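Local structure of restriction endonuclease (Mycobacterium sp., 4F0Q) at residues 106-111 with 263-268; 156-161 with 206-211; 419-424 with 431-436. The protein cleaves DNA in a manner that depends on cytosine methylation, working as a tetrameric restriction endonuclease. One frame throughout, in Å; residues are numbered along the deposited sequence.

Contact 1: residues 106-111 with 263-268; sequences DLDHGH and VLASAV
A tight β-hairpin connection, a type I turn followed by a G1 bulge, brings Asp108 against Val263 and Ala265 of the incoming 263-268 segment. The turn runs from Asp106 to His109 and links strands 104-106 and 111-115. Gly110, at positive phi, and His111 both face Asp106 to make the bulge. Asp106 O takes the backbone N-H groups of His109 and His111 from opposite faces of its carbonyl plane, which fixes the shape of the loop. Its outer corner then offers Asp108 O to Val263 N, 2.9 Å away, in a bond nearly straight at the hydrogen (163°), although the donor is tilted 21° from the carbonyl plane. The Asp108 carboxylate also runs beside aliphatic carbon: OD1 is 4.0 Å from Val263 CB and OD2 is 3.8 Å from Ala265 CB. Asp108 CG is turned anti to its own carbonyl carbon (chi1 -78°), which leads the acid group past Val263 as far as Ala265. Val263 CG2, on the side of its backbone N, comes to 4.2 Å from Leu107 O. The polar end of Asp108 has its strongest partner on the second subunit, where OD2 forms a salt bridge with Arg193; that arginine also packs on Val263 and Ala265, and Val263 and Leu264 pair in parallel with a strand of the same neighbour, so that the sheet continues across the interface. A single backbone bond thus fastens the hairpin turn to a short, weakly bonded strand at the subunit interface, while the acid charge of Asp108, set beside apolar carbon, is probably balanced across the subunit boundary.

Contact 2: residues 156-161 with 206-211; sequences LFLFRA and LDLAVV
Leu208 meets the side chains of Leu156 and Leu158 with its two methyl groups. From CB the chain continues to CG, placed anti to the carbonyl carbon (chi1 -57°), and neither of these atoms is within 4.2 Å of strand 156-161; the touching is left to the branches beyond. CD1 reaches both leucines, standing 4.0 Å from Leu158 CD2 and equally far from Leu156 CD2. CD2 meets Leu156 alone, at 3.7 Å from its CD2, and these two side chains cross at about a right angle. The other branch of Leu158 goes to the next partner along: its CD1 lies 3.9 Å from Val210 CG2. Leu158 therefore straddles two residues of strand 206-210, one with each methyl. The backbones stay well apart, the strand axes approaching to 9.2 Å at 92°, so that side chains alone fill the layer between them. The crossing is consistent with a curled or branched sheet in this PUA-clan region, where both strands pair with strand 175-193. Ile85 and Ile87 of strand 85-89 cover Leu156, Val112 of strand 111-115 touches both Leu158 and Val210, Tyr114 lies on Leu208, and Cys179 of strand 175-193 packs on Leu158.

Contact 3: residues 419-424 with 431-436; sequences RRMVQA and DALLAS
Segments 419-424 and 431-436, in the successive helices 411-425 and 430-440, come nearest at Val422 and Leu433, whose CA atoms are 6.8 Å apart. Leu433 carries the second helix's side of the contact. With CG anti to its backbone N (chi1 178°), it extends toward the first helix and lays CD2 3.7 Å from Val422 CG2. The same Val422 methyl is 3.9 Å from Leu433 CB, so it rests alongside the base of the leucine as well as its end. Met421 approaches from the neighbouring position on the first helix: its chain is bent at the last torsion (chi3 57°), which swings CE to 4.1 Å from Leu433 CD2, the two side chains crossing at about a right angle. One leucine methyl is in this way shared by a valine and a methionine, and the contact is purely apolar and buried. Helix 297-314 closes over it, with Leu303 and Arg306 on Leu433 and Val307 on Met421, while Leu254 of the third subunit packs on both Met421 and Leu433. Two consecutive helices, joined by a short loop, pack against a third here, probably at the flank of the PDDEXK nuclease fold, in part sealed by the tetramer interface.

Overall arrangement
Contacts 1 and 2 belong together, their centres 15 Å apart, with contact 2 nested along the chain inside the loop that contact 1 closes. They touch directly: Gly110 O lies 2.8 Å from Val210 N and His111 NE2 lies 3.0 Å from Asp207 OD1, both probable hydrogen bonds that tie the hairpin of contact 1 to a strand of contact 2. Contact 3 follows later in the chain, its centre 31 Å from each of the others and its nearest atoms about 11 Å away. It lies with the nuclease part, where Asp334, Gln355 and Ala356 hold a magnesium ion. All three reach the third subunit: contacts 1 and 2 its Arg318, contact 3 its Leu254.

Contact 1: residues 106-111 with 263-268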
loop_
_atom_site.group_PDB
_atom_site.type_symbol
_atom_site.label_atom_id
_atom_site.label_comp_id
_atom_site.label_asym_id
_atom_site.label_seq_id
_atom_site.Cartn_x
_atom_site.Cartn_y
_atom_site.Cartn_z
ATOM N N ASP A 106 10.839 7.654 -19.448
ATOM C CA ASP A 106 11.022 8.054 -18.059
ATOM C C ASP A 106 12.440 7.704 -17.624
ATOM O O ASP A 106 12.655 6.754 -16.871
ATOM C CB ASP A 106 10.000 7.362 -17.158
ATOM C CG ASP A 106 10.079 7.832 -15.721
ATOM O OD1 ASP A 106 10.502 8.986 -15.493
ATOM O OD2 ASP A 106 9.718 7.050 -14.819
ATOM N N LEU A 107 13.406 8.478 -18.110
ATOM C CA LEU A 107 14.815 8.183 -17.886
ATOM C C LEU A 107 15.264 8.488 -16.458
ATOM O O LEU A 107 16.335 8.056 -16.032
ATOM C CB LEU A 107 15.682 8.940 -18.894
ATOM C CG LEU A 107 15.378 8.663 -20.370
ATOM C CD1 LEU A 107 16.343 9.417 -21.270
ATOM C CD2 LEU A 107 15.422 7.170 -20.662
ATOM N N ASP A 108 14.443 9.231 -15.723
ATOM C CA ASP A 108 14.733 9.526 -14.324
ATOM C C ASP A 108 14.555 8.288 -13.454
ATOM O O ASP A 108 15.185 8.158 -12.405
ATOM C CB ASP A 108 13.844 10.661 -13.813
ATOM C CG ASP A 108 14.318 12.023 -14.276
ATOM O OD1 ASP A 108 15.081 12.085 -15.262
ATOM O OD2 ASP A 108 13.930 13.032 -13.652
ATOM N N HIS A 109 13.691 7.379 -13.896
ATOM C CA HIS A 109 13.458 6.133 -13.175
ATOM C C HIS A 109 13.881 4.926 -14.006
ATOM O O HIS A 109 13.526 3.789 -13.692
ATOM C CB HIS A 109 11.991 6.014 -12.763
ATOM C CG HIS A 109 11.522 7.124 -11.876
ATOM N ND1 HIS A 109 11.022 8.309 -12.369
ATOM C CD2 HIS A 109 11.485 7.233 -10.526
ATOM C CE1 HIS A 109 10.693 9.099 -11.362
ATOM N NE2 HIS A 109 10.965 8.470 -10.234
ATOM N N GLY A 110 14.635 5.187 -15.068
ATOM C CA GLY A 110 15.220 4.137 -15.881
ATOM C C GLY A 110 14.234 3.207 -16.562
ATOM O O GLY A 110 14.543 2.040 -16.799
ATOM N N HIS A 111 13.048 3.714 -16.878
ATOM C CA HIS A 111 12.059 2.911 -17.589
ATOM C C HIS A 111 11.609 3.571 -18.886
ATOM O O HIS A 111 11.389 4.782 -18.938
ATOM C CB HIS A 111 10.844 2.619 -16.706
ATOM C CG HIS A 111 9.793 1.798 -17.386
ATOM N ND1 HIS A 111 8.767 2.360 -18.118
ATOM C CD2 HIS A 111 9.613 0.458 -17.456
ATOM C CE1 HIS A 111 8.000 1.402 -18.605
ATOM N NE2 HIS A 111 8.490 0.238 -18.217
ATOM N N VAL A 263 17.792 8.996 -11.431
ATOM C CA VAL A 263 18.192 10.395 -11.347
ATOM C C VAL A 263 17.436 11.091 -10.225
ATOM O O VAL A 263 16.210 11.190 -10.262
ATOM C CB VAL A 263 17.938 11.146 -12.668
ATOM C CG1 VAL A 263 18.236 12.626 -12.500
ATOM C CG2 VAL A 263 18.779 10.554 -13.785
ATOM N N LEU A 264 18.171 11.565 -9.224
ATOM C CA LEU A 264 17.563 12.274 -8.104
ATOM C C LEU A 264 17.130 13.676 -8.520
ATOM O O LEU A 264 17.953 14.582 -8.642
ATOM C CB LEU A 264 18.523 12.342 -6.913
ATOM C CG LEU A 264 18.829 11.017 -6.209
ATOM C CD1 LEU A 264 19.772 11.231 -5.036
ATOM C CD2 LEU A 264 17.549 10.334 -5.758
ATOM N N ALA A 265 15.831 13.842 -8.740
ATOM C CA ALA A 265 15.283 15.125 -9.155
ATOM C C ALA A 265 14.093 15.512 -8.287
ATOM O O ALA A 265 13.530 14.676 -7.581
ATOM C CB ALA A 265 14.878 15.077 -10.617
ATOM N N SER A 266 13.717 16.786 -8.344
ATOM C CA SER A 266 12.570 17.277 -7.594
ATOM C C SER A 266 11.287 16.602 -8.068
ATOM O O SER A 266 11.008 16.549 -9.266
ATOM C CB SER A 266 12.449 18.795 -7.736
ATOM O OG SER A 266 11.284 19.276 -7.089
ATOM N N ALA A 267 10.515 16.080 -7.121
ATOM C CA ALA A 267 9.265 15.401 -7.441
ATOM C C ALA A 267 8.101 16.386 -7.486
ATOM O O ALA A 267 6.947 15.994 -7.653
ATOM C CB ALA A 267 8.991 14.293 -6.435
ATOM N N VAL A 268 8.417 17.668 -7.335
ATOM C CA VAL A 268 7.407 18.718 -7.391
ATOM C C VAL A 268 7.214 19.211 -8.821
ATOM O O VAL A 268 8.117 19.805 -9.410
ATOM C CB VAL A 268 7.784 19.910 -6.495
ATOM C CG1 VAL A 268 6.782 21.039 -6.670
ATOM C CG2 VAL A 268 7.862 19.477 -5.039
#

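Contact 2: residues 156-161 with 206-211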
loop_
_atom_site.group_PDB
_atom_site.type_symbol
_atom_site.label_atom_id
_atom_site.label_comp_id
_atom_site.label_asym_id
_atom_site.label_seq_id
_atom_site.Cartn_x
_atom_site.Cartn_y
_atom_site.Cartn_z
ATOM N N LEU A 156 19.929 -2.884 -25.907
ATOM C CA LEU A 156 19.050 -1.944 -26.595
ATOM C C LEU A 156 19.472 -0.500 -26.346
ATOM O O LEU A 156 19.082 0.113 -25.352
ATOM C CB LEU A 156 17.588 -2.153 -26.184
ATOM C CG LEU A 156 16.748 -3.083 -27.065
ATOM C CD1 LEU A 156 17.282 -4.510 -27.042
ATOM C CD2 LEU A 156 15.288 -3.047 -26.643
ATOM N N PHE A 157 20.279 0.031 -27.260
ATOM C CA PHE A 157 20.726 1.416 -27.186
ATOM C C PHE A 157 19.625 2.352 -27.661
ATOM O O PHE A 157 19.280 2.372 -28.843
ATOM C CB PHE A 157 21.991 1.618 -28.022
ATOM C CG PHE A 157 23.254 1.222 -27.314
ATOM C CD1 PHE A 157 23.431 -0.073 -26.856
ATOM C CD2 PHE A 157 24.266 2.144 -27.111
ATOM C CE1 PHE A 157 24.592 -0.438 -26.202
ATOM C CE2 PHE A 157 25.432 1.783 -26.462
ATOM C CZ PHE A 157 25.595 0.492 -26.007
ATOM N N LEU A 158 19.077 3.125 -26.732
ATOM C CA LEU A 158 17.954 4.000 -27.037
ATOM C C LEU A 158 18.406 5.366 -27.540
ATOM O O LEU A 158 19.346 5.955 -27.014
ATOM C CB LEU A 158 17.055 4.159 -25.810
ATOM C CG LEU A 158 16.529 2.851 -25.216
ATOM C CD1 LEU A 158 15.680 3.115 -23.984
ATOM C CD2 LEU A 158 15.742 2.069 -26.257
ATOM N N PHE A 159 17.726 5.855 -28.571
ATOM C CA PHE A 159 17.960 7.195 -29.090
ATOM C C PHE A 159 16.624 7.866 -29.375
ATOM O O PHE A 159 15.646 7.193 -29.696
ATOM C CB PHE A 159 18.798 7.143 -30.370
ATOM C CG PHE A 159 20.182 6.598 -30.170
ATOM C CD1 PHE A 159 21.224 7.435 -29.805
ATOM C CD2 PHE A 159 20.444 5.250 -30.354
ATOM C CE1 PHE A 159 22.499 6.937 -29.623
ATOM C CE2 PHE A 159 21.717 4.747 -30.172
ATOM C CZ PHE A 159 22.746 5.592 -29.806
ATOM N N ARG A 160 16.576 9.189 -29.257
ATOM C CA ARG A 160 15.359 9.912 -29.625
ATOM C C ARG A 160 15.639 11.218 -30.366
ATOM O O ARG A 160 16.469 12.017 -29.943
ATOM C CB ARG A 160 14.460 10.155 -28.406
ATOM C CG ARG A 160 15.104 10.951 -27.284
ATOM C CD ARG A 160 14.149 11.100 -26.111
ATOM N NE ARG A 160 14.795 11.686 -24.940
ATOM C CZ ARG A 160 14.186 11.890 -23.777
ATOM N NH1 ARG A 160 12.912 11.556 -23.628
ATOM N NH2 ARG A 160 14.848 12.428 -22.762
ATOM N N ALA A 161 14.940 11.422 -31.478
ATOM C CA ALA A 161 15.097 12.636 -32.273
ATOM C C ALA A 161 14.653 13.865 -31.486
ATOM O O ALA A 161 13.465 14.046 -31.220
ATOM C CB ALA A 161 14.313 12.524 -33.571
ATOM N N LEU A 206 6.559 -2.949 -25.028
ATOM C CA LEU A 206 7.731 -3.384 -24.277
ATOM C C LEU A 206 8.076 -2.471 -23.103
ATOM O O LEU A 206 8.187 -1.252 -23.255
ATOM C CB LEU A 206 8.949 -3.513 -25.203
ATOM C CG LEU A 206 9.050 -4.716 -26.149
ATOM C CD1 LEU A 206 8.087 -4.607 -27.323
ATOM C CD2 LEU A 206 10.480 -4.882 -26.645
ATOM N N ASP A 207 8.234 -3.080 -21.931
ATOM C CA ASP A 207 8.795 -2.405 -20.770
ATOM C C ASP A 207 10.305 -2.580 -20.785
ATOM O O ASP A 207 10.812 -3.698 -20.631
ATOM C CB ASP A 207 8.227 -2.984 -19.473
ATOM C CG ASP A 207 6.791 -2.575 -19.229
ATOM O OD1 ASP A 207 6.417 -1.448 -19.618
ATOM O OD2 ASP A 207 6.038 -3.378 -18.642
ATOM N N LEU A 208 11.015 -1.472 -20.978
ATOM C CA LEU A 208 12.469 -1.485 -21.053
ATOM C C LEU A 208 13.090 -0.863 -19.810
ATOM O O LEU A 208 12.614 0.155 -19.303
ATOM C CB LEU A 208 12.949 -0.734 -22.299
ATOM C CG LEU A 208 12.432 -1.223 -23.653
ATOM C CD1 LEU A 208 12.980 -0.354 -24.772
ATOM C CD2 LEU A 208 12.796 -2.680 -23.875
ATOM N N ALA A 209 14.162 -1.482 -19.329
ATOM C CA ALA A 209 14.874 -0.994 -18.157
ATOM C C ALA A 209 16.239 -0.441 -18.546
ATOM O O ALA A 209 17.158 -1.198 -18.861
ATOM C CB ALA A 209 15.026 -2.107 -17.132
ATOM N N VAL A 210 16.365 0.881 -18.532
ATOM C CA VAL A 210 17.638 1.529 -18.822
ATOM C C VAL A 210 18.607 1.298 -17.668
ATOM O O VAL A 210 18.344 1.700 -16.538
ATOM C CB VAL A 210 17.465 3.040 -19.053
ATOM C CG1 VAL A 210 18.811 3.696 -19.313
ATOM C CG2 VAL A 210 16.514 3.291 -20.211
ATOM N N VAL A 211 19.728 0.645 -17.962
ATOM C CA VAL A 211 20.683 0.260 -16.926
ATOM C C VAL A 211 21.514 1.431 -16.409
ATOM O O VAL A 211 21.893 2.326 -17.165
ATOM C CB VAL A 211 21.629 -0.862 -17.412
ATOM C CG1 VAL A 211 20.854 -2.146 -17.643
ATOM C CG2 VAL A 211 22.358 -0.440 -18.678
#

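Contact 3: residues 419-424 with 431-436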
loop_
_atom_site.group_PDB
_atom_site.type_symbol
_atom_site.label_atom_id
_atom_site.label_comp_id
_atom_site.label_asym_id
_atom_site.label_seq_id
_atom_site.Cartn_x
_atom_site.Cartn_y
_atom_site.Cartn_z
ATOM N N ARG A 419 -8.158 9.634 -23.195
ATOM C CA ARG A 419 -7.953 9.467 -24.631
ATOM C C ARG A 419 -7.578 8.030 -24.983
ATOM O O ARG A 419 -8.093 7.465 -25.952
ATOM C CB ARG A 419 -6.890 10.440 -25.143
ATOM C CG ARG A 419 -7.419 11.834 -25.434
ATOM C CD ARG A 419 -6.293 12.796 -25.767
ATOM N NE ARG A 419 -5.312 12.199 -26.669
ATOM C CZ ARG A 419 -5.417 12.193 -27.993
ATOM N NH1 ARG A 419 -6.466 12.754 -28.579
ATOM N NH2 ARG A 419 -4.473 11.625 -28.731
ATOM N N ARG A 420 -6.688 7.440 -24.189
ATOM C CA ARG A 420 -6.292 6.048 -24.395
ATOM C C ARG A 420 -7.488 5.103 -24.253
ATOM O O ARG A 420 -7.707 4.236 -25.100
ATOM C CB ARG A 420 -5.191 5.649 -23.410
ATOM C CG ARG A 420 -4.532 4.314 -23.723
ATOM C CD ARG A 420 -3.617 3.855 -22.593
ATOM N NE ARG A 420 -2.711 4.910 -22.149
ATOM C CZ ARG A 420 -2.793 5.517 -20.968
ATOM N NH1 ARG A 420 -3.736 5.166 -20.105
ATOM N NH2 ARG A 420 -1.928 6.470 -20.647
ATOM N N MET A 421 -8.253 5.284 -23.180
ATOM C CA MET A 421 -9.438 4.474 -22.907
ATOM C C MET A 421 -10.440 4.548 -24.051
ATOM O O MET A 421 -10.935 3.527 -24.534
ATOM C CB MET A 421 -10.118 4.947 -21.619
ATOM C CG MET A 421 -9.320 4.697 -20.349
ATOM S SD MET A 421 -9.932 5.658 -18.948
ATOM C CE MET A 421 -11.641 5.129 -18.879
ATOM N N VAL A 422 -10.733 5.770 -24.477
ATOM C CA VAL A 422 -11.704 6.013 -25.533
ATOM C C VAL A 422 -11.246 5.429 -26.868
ATOM O O VAL A 422 -12.030 4.795 -27.578
ATOM C CB VAL A 422 -11.997 7.521 -25.671
ATOM C CG1 VAL A 422 -12.688 7.820 -26.978
ATOM C CG2 VAL A 422 -12.839 7.999 -24.500
ATOM N N GLN A 423 -9.975 5.626 -27.201
ATOM C CA GLN A 423 -9.433 5.090 -28.446
ATOM C C GLN A 423 -9.377 3.562 -28.450
ATOM O O GLN A 423 -9.543 2.933 -29.495
ATOM C CB GLN A 423 -8.044 5.671 -28.725
ATOM C CG GLN A 423 -8.061 7.107 -29.221
ATOM C CD GLN A 423 -8.644 7.236 -30.617
ATOM O OE1 GLN A 423 -8.586 6.301 -31.416
ATOM N NE2 GLN A 423 -9.210 8.398 -30.916
ATOM N N ALA A 424 -9.154 2.971 -27.281
ATOM C CA ALA A 424 -8.976 1.525 -27.187
ATOM C C ALA A 424 -10.269 0.764 -26.900
ATOM O O ALA A 424 -10.298 -0.463 -26.981
ATOM C CB ALA A 424 -7.919 1.189 -26.141
ATOM N N ASP A 431 -17.831 10.679 -26.507
ATOM C CA ASP A 431 -19.227 10.764 -26.098
ATOM C C ASP A 431 -19.757 9.449 -25.539
ATOM O O ASP A 431 -20.604 9.453 -24.651
ATOM C CB ASP A 431 -20.107 11.220 -27.260
ATOM C CG ASP A 431 -21.564 11.329 -26.870
ATOM O OD1 ASP A 431 -21.967 12.398 -26.364
ATOM O OD2 ASP A 431 -22.307 10.345 -27.065
ATOM N N ALA A 432 -19.270 8.328 -26.060
ATOM C CA ALA A 432 -19.701 7.023 -25.569
ATOM C C ALA A 432 -19.329 6.861 -24.098
ATOM O O ALA A 432 -20.162 6.483 -23.269
ATOM C CB ALA A 432 -19.083 5.911 -26.404
ATOM N N LEU A 433 -18.076 7.176 -23.780
ATOM C CA LEU A 433 -17.590 7.108 -22.408
ATOM C C LEU A 433 -18.307 8.104 -21.503
ATOM O O LEU A 433 -18.753 7.748 -20.408
ATOM C CB LEU A 433 -16.080 7.348 -22.357
ATOM C CG LEU A 433 -15.451 7.361 -20.962
ATOM C CD1 LEU A 433 -15.688 6.037 -20.254
ATOM C CD2 LEU A 433 -13.965 7.670 -21.041
ATOM N N LEU A 434 -18.420 9.352 -21.957
ATOM C CA LEU A 434 -19.056 10.385 -21.138
ATOM C C LEU A 434 -20.514 10.041 -20.819
ATOM O O LEU A 434 -20.944 10.110 -19.662
ATOM C CB LEU A 434 -18.964 11.758 -21.810
ATOM C CG LEU A 434 -17.567 12.282 -22.163
ATOM C CD1 LEU A 434 -17.607 13.778 -22.446
ATOM C CD2 LEU A 434 -16.553 11.964 -21.073
ATOM N N ALA A 435 -21.263 9.659 -21.850
ATOM C CA ALA A 435 -22.659 9.268 -21.691
ATOM C C ALA A 435 -22.781 8.016 -20.834
ATOM O O ALA A 435 -23.755 7.852 -20.099
ATOM C CB ALA A 435 -23.312 9.048 -23.047
ATOM N N SER A 436 -21.793 7.131 -20.935
ATOM C CA SER A 436 -21.739 5.967 -20.059
ATOM C C SER A 436 -21.653 6.410 -18.601
ATOM O O SER A 436 -22.392 5.915 -17.746
ATOM C CB SER A 436 -20.547 5.077 -20.412
ATOM O OG SER A 436 -20.429 3.999 -19.503
#